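Local coordinates for protein peptide ABC transporter permease (Staphylococcus hominis, PDB 6EXS) that probably carries small peptides across the cell membrane as a POT-family transporter and binds a thioalcohol-conjugated dipeptide, a likely precursor of axillary malodour, at residues E25-E28 with R29-Y32; A110-G113 with L114-M118; I168-H171 with F172-R176. All blocks are in the same frame, centred on the assembly; numbering follows the deposited sequence.

In the fold
None of the three contacts closes a long loop: each is a single turn or two of helix, and they follow one another along the chain without nesting or crossing. Contact 1 comes first, in the middle of helix 16-44 and near the bound peptide. Contact 2 opens helix 110-137 at a lipid-covered surface, about 20 Å from contact 1 between centres. Contact 3 ends helix 147-174, the next long helix after that of contact 2, and binds its end to residues 329-334. Contacts 1 and 3 meet directly, Phe30 CE2 packing on Ile168 CD1 at 3.8 Å, which joins helices 16-44 and 147-174; contact 2 touches neither.

Contact 1. Residues E25-E28 with R29-Y32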
loop_
_atom_site.group_PDB
_atom_site.type_symbol
_atom_site.label_atom_id
_atom_site.label_comp_id
_atom_site.label_asym_id
_atom_site.label_seq_id
_atom_site.Cartn_x
_atom_site.Cartn_y
_atom_site.Cartn_z
ATOM N N GLU A 25 -7.388 -12.630 4.905
ATOM C CA GLU A 25 -6.943 -11.256 4.624
ATOM C C GLU A 25 -6.909 -10.409 5.896
ATOM O O GLU A 25 -5.932 -9.698 6.114
ATOM C CB GLU A 25 -7.806 -10.599 3.535
ATOM C CG GLU A 25 -7.341 -9.218 3.091
ATOM C CD GLU A 25 -6.107 -9.121 2.216
ATOM O OE1 GLU A 25 -5.853 -8.011 1.700
ATOM O OE2 GLU A 25 -5.416 -10.145 2.012
ATOM N N PHE A 26 -7.944 -10.506 6.748
ATOM C CA PHE A 26 -7.965 -9.758 8.013
ATOM C C PHE A 26 -6.666 -9.913 8.805
ATOM O O PHE A 26 -6.102 -8.908 9.224
ATOM C CB PHE A 26 -9.170 -10.149 8.906
ATOM C CG PHE A 26 -9.085 -9.536 10.286
ATOM C CD1 PHE A 26 -9.504 -8.229 10.511
ATOM C CD2 PHE A 26 -8.540 -10.247 11.349
ATOM C CE1 PHE A 26 -9.394 -7.650 11.780
ATOM C CE2 PHE A 26 -8.427 -9.662 12.618
ATOM C CZ PHE A 26 -8.845 -8.365 12.819
ATOM N N TRP A 27 -6.222 -11.179 9.024
ATOM C CA TRP A 27 -5.058 -11.555 9.817
ATOM C C TRP A 27 -3.725 -11.220 9.162
ATOM O O TRP A 27 -2.764 -10.930 9.882
ATOM C CB TRP A 27 -5.138 -13.024 10.236
ATOM C CG TRP A 27 -6.160 -13.239 11.323
ATOM C CD1 TRP A 27 -7.355 -13.879 11.202
ATOM C CD2 TRP A 27 -6.132 -12.692 12.652
ATOM N NE1 TRP A 27 -8.058 -13.803 12.378
ATOM C CE2 TRP A 27 -7.331 -13.079 13.288
ATOM C CE3 TRP A 27 -5.185 -11.950 13.387
ATOM C CZ2 TRP A 27 -7.616 -12.742 14.620
ATOM C CZ3 TRP A 27 -5.472 -11.610 14.702
ATOM C CH2 TRP A 27 -6.668 -12.012 15.307
ATOM N N GLU A 28 -3.664 -11.201 7.822
ATOM C CA GLU A 28 -2.456 -10.791 7.110
ATOM C C GLU A 28 -2.329 -9.266 7.185
ATOM O O GLU A 28 -1.223 -8.761 7.376
ATOM C CB GLU A 28 -2.469 -11.274 5.646
ATOM C CG GLU A 28 -1.136 -11.077 4.930
ATOM C CD GLU A 28 -0.900 -9.701 4.337
ATOM O OE1 GLU A 28 0.238 -9.189 4.438
ATOM O OE2 GLU A 28 -1.862 -9.128 3.779
ATOM N N ARG A 29 -3.452 -8.538 7.018
ATOM C CA ARG A 29 -3.463 -7.080 7.101
ATOM C C ARG A 29 -3.259 -6.580 8.546
ATOM O O ARG A 29 -2.566 -5.578 8.744
ATOM C CB ARG A 29 -4.710 -6.486 6.435
ATOM C CG ARG A 29 -4.824 -6.772 4.930
ATOM C CD ARG A 29 -3.918 -5.908 4.059
ATOM N NE ARG A 29 -2.565 -6.457 4.020
ATOM C CZ ARG A 29 -1.497 -5.825 3.554
ATOM N NH1 ARG A 29 -1.602 -4.596 3.062
ATOM N NH2 ARG A 29 -0.312 -6.424 3.560
ATOM N N PHE A 30 -3.838 -7.306 9.551
ATOM C CA PHE A 30 -3.684 -7.054 10.986
ATOM C C PHE A 30 -2.187 -7.122 11.319
ATOM O O PHE A 30 -1.620 -6.176 11.881
ATOM C CB PHE A 30 -4.443 -8.126 11.800
ATOM C CG PHE A 30 -4.239 -8.072 13.298
ATOM C CD1 PHE A 30 -3.163 -8.725 13.898
ATOM C CD2 PHE A 30 -5.133 -7.387 14.114
ATOM C CE1 PHE A 30 -2.957 -8.652 15.285
ATOM C CE2 PHE A 30 -4.931 -7.326 15.502
ATOM C CZ PHE A 30 -3.842 -7.951 16.077
ATOM N N SER A 31 -1.552 -8.250 10.965
ATOM C CA SER A 31 -0.145 -8.478 11.243
ATOM C C SER A 31 0.771 -7.575 10.405
ATOM O O SER A 31 1.796 -7.132 10.938
ATOM C CB SER A 31 0.196 -9.955 11.109
ATOM O OG SER A 31 -0.121 -10.455 9.823
ATOM N N TYR A 32 0.388 -7.236 9.141
ATOM C CA TYR A 32 1.199 -6.330 8.317
ATOM C C TYR A 32 1.210 -4.931 8.883
ATOM O O TYR A 32 2.292 -4.362 9.045
ATOM C CB TYR A 32 0.751 -6.262 6.849
ATOM C CG TYR A 32 1.444 -5.164 6.053
ATOM C CD1 TYR A 32 2.783 -5.278 5.682
ATOM C CD2 TYR A 32 0.759 -4.009 5.673
ATOM C CE1 TYR A 32 3.430 -4.265 4.975
ATOM C CE2 TYR A 32 1.394 -2.992 4.960
ATOM C CZ TYR A 32 2.732 -3.123 4.616
ATOM O OH TYR A 32 3.360 -2.140 3.879
HETATM O O HOH W 1 1.688 -9.519 7.058
#
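Trp27 turns an edge of its six-membered ring onto one face of the Phe30 ring, CZ3 standing 3.8 Å from Phe30 CD1. The planes meet at 60°, an edge-to-face pair three residues apart. Phe26 joins the cluster from one turn back, its CZ lying 4.1 Å from Phe30 CD2 while its CE2 covers a face of the Trp27 indole. Broad apolar rings suit this side of helix 16-44 because they cover one another, Trp27 also meeting the Phe23 ring; Phe30 touches Ser165 of helix 147-174.

The other side carries the Glu-x-x-Glu-Arg signature of POT transporters in Glu25, Glu28 and Arg29. In relatives this motif is linked to proton-coupled transport, and the Arg29 side chain comes within about 5 Å, nearest atoms, of the bound conjugated peptide. Arg29 grips Glu28 side-on: NH2 meets OE1 at 3.0 Å, nearly straight at 170° and on the syn lone pair, while NE meets OE2 at 2.8 Å from outside the carboxylate plane. Neighbours in sequence can pair because both chains bend: Glu28 at its CB-CG bond (chi2 -84°), and Arg29 twice before its guanidinium. Two bonds, one to each oxygen, limit rotation of both flat groups. Glu25 runs alongside the aliphatic part of Arg29, but its OE1, 4.3 Å from Arg29 NE, lies well out of the guanidinium plane, so any attraction is probably one of charge alone. Lys129 lies close to Arg29 NH2 and makes a cation-pi contact with Tyr32.

A water donates to Glu28 OE1 at 3.0 Å and weakly to Ser31 OG. That small side chain folds back on its own helix, OG donating to Trp27 O at 2.7 Å on an in-plane lone pair, while Ser31 N reaches the same oxygen from above the carbonyl plane.

Contact 2. Residues A110-G113 with L114-M118. With OLC ((2R)-2,3-dihydroxypropyl (9Z)-octadec-9-enoate), chain E; OLC ((2R)-2,3-dihydroxypropyl (9Z)-octadec-9-enoate), chain N.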
loop_
_atom_site.group_PDB
_atom_site.type_symbol
_atom_site.label_atom_id
_atom_site.label_comp_id
_atom_site.label_asym_id
_atom_site.label_seq_id
_atom_site.Cartn_x
_atom_site.Cartn_y
_atom_site.Cartn_z
ATOM N N ALA A 110 18.986 -8.380 15.351
ATOM C CA ALA A 110 19.256 -6.954 15.106
ATOM C C ALA A 110 19.059 -6.521 13.628
ATOM O O ALA A 110 17.957 -6.688 13.124
ATOM C CB ALA A 110 20.646 -6.567 15.631
ATOM N N LEU A 111 20.095 -5.980 12.942
ATOM C CA LEU A 111 19.977 -5.513 11.555
ATOM C C LEU A 111 19.716 -6.631 10.539
ATOM O O LEU A 111 18.984 -6.400 9.573
ATOM C CB LEU A 111 21.176 -4.655 11.120
ATOM C CG LEU A 111 21.319 -3.251 11.746
ATOM C CD1 LEU A 111 22.448 -2.469 11.069
ATOM C CD2 LEU A 111 20.025 -2.450 11.670
ATOM N N PHE A 112 20.266 -7.840 10.771
ATOM C CA PHE A 112 20.025 -8.993 9.908
ATOM C C PHE A 112 18.537 -9.355 9.952
ATOM O O PHE A 112 17.940 -9.551 8.894
ATOM C CB PHE A 112 20.903 -10.210 10.287
ATOM C CG PHE A 112 20.571 -11.452 9.481
ATOM C CD1 PHE A 112 21.163 -11.679 8.242
ATOM C CD2 PHE A 112 19.637 -12.378 9.944
ATOM C CE1 PHE A 112 20.832 -12.812 7.485
ATOM C CE2 PHE A 112 19.308 -13.508 9.185
ATOM C CZ PHE A 112 19.911 -13.720 7.964
ATOM N N GLY A 113 17.968 -9.425 11.163
ATOM C CA GLY A 113 16.562 -9.733 11.407
ATOM C C GLY A 113 15.612 -8.751 10.763
ATOM O O GLY A 113 14.523 -9.141 10.344
ATOM N N LEU A 114 16.029 -7.470 10.651
ATOM C CA LEU A 114 15.245 -6.416 10.016
ATOM C C LEU A 114 15.261 -6.554 8.499
ATOM O O LEU A 114 14.189 -6.604 7.892
ATOM C CB LEU A 114 15.721 -5.015 10.465
ATOM C CG LEU A 114 15.282 -3.798 9.628
ATOM C CD1 LEU A 114 13.835 -3.456 9.851
ATOM C CD2 LEU A 114 16.142 -2.596 9.926
ATOM N N PHE A 115 16.459 -6.627 7.877
ATOM C CA PHE A 115 16.532 -6.731 6.410
ATOM C C PHE A 115 16.044 -8.103 5.872
ATOM O O PHE A 115 15.405 -8.121 4.819
ATOM C CB PHE A 115 17.913 -6.329 5.870
ATOM C CG PHE A 115 18.183 -4.848 6.066
ATOM C CD1 PHE A 115 17.578 -3.896 5.250
ATOM C CD2 PHE A 115 19.019 -4.405 7.087
ATOM C CE1 PHE A 115 17.807 -2.524 5.452
ATOM C CE2 PHE A 115 19.246 -3.033 7.290
ATOM C CZ PHE A 115 18.638 -2.102 6.473
ATOM N N SER A 116 16.261 -9.216 6.613
ATOM C CA SER A 116 15.763 -10.537 6.207
ATOM C C SER A 116 14.234 -10.595 6.281
ATOM O O SER A 116 13.600 -11.196 5.411
ATOM C CB SER A 116 16.388 -11.644 7.043
ATOM O OG SER A 116 16.077 -11.468 8.413
ATOM N N SER A 117 13.640 -9.926 7.291
ATOM C CA SER A 117 12.186 -9.793 7.470
ATOM C C SER A 117 11.591 -9.052 6.266
ATOM O O SER A 117 10.596 -9.502 5.699
ATOM C CB SER A 117 11.891 -9.013 8.745
ATOM O OG SER A 117 10.525 -8.660 8.870
ATOM N N MET A 118 12.207 -7.914 5.881
ATOM C CA MET A 118 11.791 -7.090 4.747
ATOM C C MET A 118 11.794 -7.902 3.465
ATOM O O MET A 118 10.805 -7.879 2.753
ATOM C CB MET A 118 12.676 -5.849 4.624
ATOM C CG MET A 118 12.205 -4.695 5.492
ATOM S SD MET A 118 13.364 -3.312 5.623
ATOM C CE MET A 118 13.642 -2.890 3.822
HETATM C C10 OLC E . 17.715 -14.839 3.886
HETATM C C9 OLC E . 17.759 -13.806 3.057
HETATM C C11 OLC E . 17.529 -14.795 5.378
HETATM C C8 OLC E . 17.638 -12.355 3.416
HETATM C C24 OLC E . 25.125 -5.852 8.943
HETATM C C12 OLC E . 17.421 -16.167 6.039
HETATM C C7 OLC E . 18.819 -11.504 2.958
HETATM C C13 OLC E . 17.058 -16.103 7.516
HETATM C C6 OLC E . 18.927 -10.158 3.663
HETATM C C5 OLC E . 19.663 -10.196 5.000
HETATM C C4 OLC E . 21.175 -10.037 4.897
HETATM C C3 OLC E . 21.668 -8.594 4.901
HETATM C C2 OLC E . 21.957 -8.060 6.302
HETATM C C21 OLC E . 23.022 -4.886 7.893
HETATM C C1 OLC E . 22.382 -6.620 6.354
HETATM C C22 OLC E . 24.502 -4.707 8.168
HETATM O O19 OLC E . 22.395 -5.864 5.416
HETATM O O25 OLC E . 24.709 -5.857 10.305
HETATM O O23 OLC E . 25.199 -4.497 6.937
HETATM O O20 OLC E . 22.744 -6.279 7.599
HETATM C C24 OLC N . 21.332 0.575 7.925
HETATM C C5 OLC N . 20.492 -5.703 1.770
HETATM C C4 OLC N . 20.266 -4.246 2.148
HETATM C C3 OLC N . 21.350 -3.678 3.049
HETATM C C2 OLC N . 21.126 -2.219 3.433
HETATM C C21 OLC N . 22.686 0.124 5.847
HETATM C C1 OLC N . 22.186 -1.676 4.351
HETATM C C22 OLC N . 22.499 -0.170 7.320
HETATM O O19 OLC N . 23.309 -2.106 4.430
HETATM O O25 OLC N . 21.674 1.932 8.165
HETATM O O23 OLC N . 22.360 -1.574 7.548
HETATM O O20 OLC N . 21.726 -0.644 5.079
#
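Phe112 O is held by two donors from one residue, Ser116 OG at 2.7 Å and Ser116 N at 2.9 Å. This is the backbone i to i-4 bond of the helix, doubled by the serine hydroxyl bonding back to the same carbonyl, in the first turns of helix 110-137 of this Major Facilitator Superfamily transporter. With chi1 at 60°, OG sits between its own backbone N and carbonyl carbon and is directed back at the preceding turn; the amide meets the oxygen almost head-on and the hydroxyl comes in at a slant. A small polar residue suits such a place, since its hydroxyl finds an acceptor in its own helix and its CB can still lie over one face of the Phe112 ring.

Much of this surface is covered by two monoolein molecules. The acyl chain of the one in chain E runs past Phe112, whose CZ is 3.7 Å from C11, and the same lipid carbon lies 3.7 Å from Ser116 CB. The apolar Phe112 ring is a natural partner for such a tail, while Leu111 CB rests on C21 of the same lipid's glycerol. The Phe115 ring is covered on one face by Leu114 CD2 and on the opposite face by C2 of the monoolein in chain N.

The other branch of Leu111, CD2, meets Leu114 CD2 at 4.3 Å, and both leucines also rest on Leu52 and Ile54 of a loop. Gly113 O takes the amide of Ser117 from above its carbonyl plane; the Ser117 hydroxyl instead bonds Gly101 O and ties the turn to helix 74-106. Leu111 and Phe115, one turn apart, converge on a glycerol hydroxyl oxygen of the chain N lipid: this O23 lies 3.6 Å from Leu111 CD1 and 3.4 Å from Phe115 CE2.

Contact 3. Residues I168-H171 with F172-R176; sequences ILQH and FVDIR
Phe172 packs on Leu169, its CD1 3.8 Å from Leu169 CD2, and presents one ring face to the edge of the His171 imidazole, an edge-to-face pair with planes at 74°. This is the last turn of helix 147-174, which finishes in a Schellman motif at Arg176. A large ring suits position 172 because it also bridges to Leu184 of helix 178-204 and Met38 of helix 16-44.

Val173 continues the helical bonding, its N lying 3.3 Å from Leu169 O, and its CG2 branch lies beside that same oxygen. The compact side chain touches Met38 of helix 16-44 and Phe178 of helix 178-204.

Asp174 turns its carboxylate back across Gln170. Gln170 NE2 donates to OD1 at 2.8 Å, in the plane of its own amide but from above the carboxylate plane, so the two flat groups do not lie together. Both residues have further partners: Asp174 OD2 makes a salt bridge to Arg329, Gln170 OE1 accepts from Ala333 N, and Gln170 NE2 also reaches Glu332. An amide that can give and accept thus fastens the helix end to the chain just before the pocket residues Phe335 and Gln336.

Ile175 N donates to His171 O at 3.0 Å. With chi1 near +65°, its CG1 swings over one face of the imidazole, and CD1 reaches to 3.5 Å from His171 NE2.

Arg176 leaves the helix with a positive phi of 63°, as the Schellman motif requires. Its side chain, whose NE bonds Gln49 OE1, curls back to the helix end, where Val173 O accepts from both Arg176 N at 3.1 Å and Arg176 NH2 at 2.7 Å, the two nitrogens arriving from opposite faces of the carbonyl plane.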
loop_
_atom_site.group_PDB
_atom_site.type_symbol
_atom_site.label_atom_id
_atom_site.label_comp_id
_atom_site.label_asym_id
_atom_site.label_seq_id
_atom_site.Cartn_x
_atom_site.Cartn_y
_atom_site.Cartn_z
ATOM N N ILE A 168 -3.788 -2.671 19.536
ATOM C CA ILE A 168 -3.289 -3.836 20.294
ATOM C C ILE A 168 -1.780 -3.747 20.583
ATOM O O ILE A 168 -1.350 -4.070 21.697
ATOM C CB ILE A 168 -3.693 -5.192 19.625
ATOM C CG1 ILE A 168 -5.226 -5.418 19.753
ATOM C CG2 ILE A 168 -2.900 -6.394 20.201
ATOM C CD1 ILE A 168 -5.770 -6.652 19.099
ATOM N N LEU A 169 -0.987 -3.300 19.598
ATOM C CA LEU A 169 0.466 -3.261 19.706
ATOM C C LEU A 169 1.034 -1.989 20.332
ATOM O O LEU A 169 2.231 -1.959 20.627
ATOM C CB LEU A 169 1.103 -3.557 18.355
ATOM C CG LEU A 169 0.838 -4.990 17.883
ATOM C CD1 LEU A 169 1.068 -5.126 16.438
ATOM C CD2 LEU A 169 1.677 -6.002 18.638
ATOM N N GLN A 170 0.176 -1.001 20.662
ATOM C CA GLN A 170 0.612 0.213 21.349
ATOM C C GLN A 170 1.247 -0.138 22.692
ATOM O O GLN A 170 2.261 0.466 23.051
ATOM C CB GLN A 170 -0.536 1.225 21.509
ATOM C CG GLN A 170 -0.141 2.535 22.219
ATOM C CD GLN A 170 1.066 3.233 21.622
ATOM O OE1 GLN A 170 1.166 3.438 20.408
ATOM N NE2 GLN A 170 1.972 3.697 22.477
ATOM N N HIS A 171 0.699 -1.163 23.388
ATOM C CA HIS A 171 1.208 -1.663 24.669
ATOM C C HIS A 171 2.658 -2.137 24.560
ATOM O O HIS A 171 3.465 -1.783 25.414
ATOM C CB HIS A 171 0.319 -2.795 25.224
ATOM C CG HIS A 171 0.934 -3.522 26.384
ATOM N ND1 HIS A 171 1.106 -2.904 27.623
ATOM C CD2 HIS A 171 1.446 -4.775 26.447
ATOM C CE1 HIS A 171 1.701 -3.800 28.395
ATOM N NE2 HIS A 171 1.928 -4.941 27.737
ATOM N N PHE A 172 2.986 -2.925 23.507
ATOM C CA PHE A 172 4.327 -3.468 23.292
ATOM C C PHE A 172 5.363 -2.392 23.008
ATOM O O PHE A 172 6.507 -2.542 23.425
ATOM C CB PHE A 172 4.314 -4.544 22.215
ATOM C CG PHE A 172 3.577 -5.794 22.617
ATOM C CD1 PHE A 172 2.203 -5.903 22.428
ATOM C CD2 PHE A 172 4.259 -6.874 23.159
ATOM C CE1 PHE A 172 1.521 -7.062 22.791
ATOM C CE2 PHE A 172 3.578 -8.042 23.508
ATOM C CZ PHE A 172 2.211 -8.128 23.320
ATOM N N VAL A 173 4.955 -1.290 22.338
ATOM C CA VAL A 173 5.805 -0.117 22.085
ATOM C C VAL A 173 6.021 0.588 23.439
ATOM O O VAL A 173 7.161 0.926 23.766
ATOM C CB VAL A 173 5.217 0.851 21.021
ATOM C CG1 VAL A 173 6.220 1.947 20.660
ATOM C CG2 VAL A 173 4.775 0.099 19.769
ATOM N N ASP A 174 4.940 0.757 24.244
ATOM C CA ASP A 174 5.005 1.382 25.577
ATOM C C ASP A 174 5.986 0.678 26.532
ATOM O O ASP A 174 6.804 1.354 27.147
ATOM C CB ASP A 174 3.603 1.480 26.211
ATOM C CG ASP A 174 2.693 2.543 25.618
ATOM O OD1 ASP A 174 3.212 3.471 24.960
ATOM O OD2 ASP A 174 1.465 2.476 25.861
ATOM N N ILE A 175 5.923 -0.667 26.639
ATOM C CA ILE A 175 6.816 -1.456 27.502
ATOM C C ILE A 175 8.150 -1.792 26.803
ATOM O O ILE A 175 9.003 -2.445 27.408
ATOM C CB ILE A 175 6.129 -2.724 28.113
ATOM C CG1 ILE A 175 5.737 -3.760 27.026
ATOM C CG2 ILE A 175 4.947 -2.340 29.005
ATOM C CD1 ILE A 175 5.441 -5.169 27.524
ATOM N N ARG A 176 8.327 -1.344 25.540
ATOM C CA ARG A 176 9.534 -1.535 24.708
ATOM C C ARG A 176 9.830 -3.036 24.407
ATOM O O ARG A 176 10.983 -3.437 24.239
ATOM C CB ARG A 176 10.775 -0.797 25.303
ATOM C CG ARG A 176 10.572 0.690 25.626
ATOM C CD ARG A 176 10.507 1.558 24.381
ATOM N NE ARG A 176 10.502 2.986 24.705
ATOM C CZ ARG A 176 9.466 3.804 24.535
ATOM N NH1 ARG A 176 9.570 5.086 24.846
ATOM N NH2 ARG A 176 8.327 3.351 24.027
#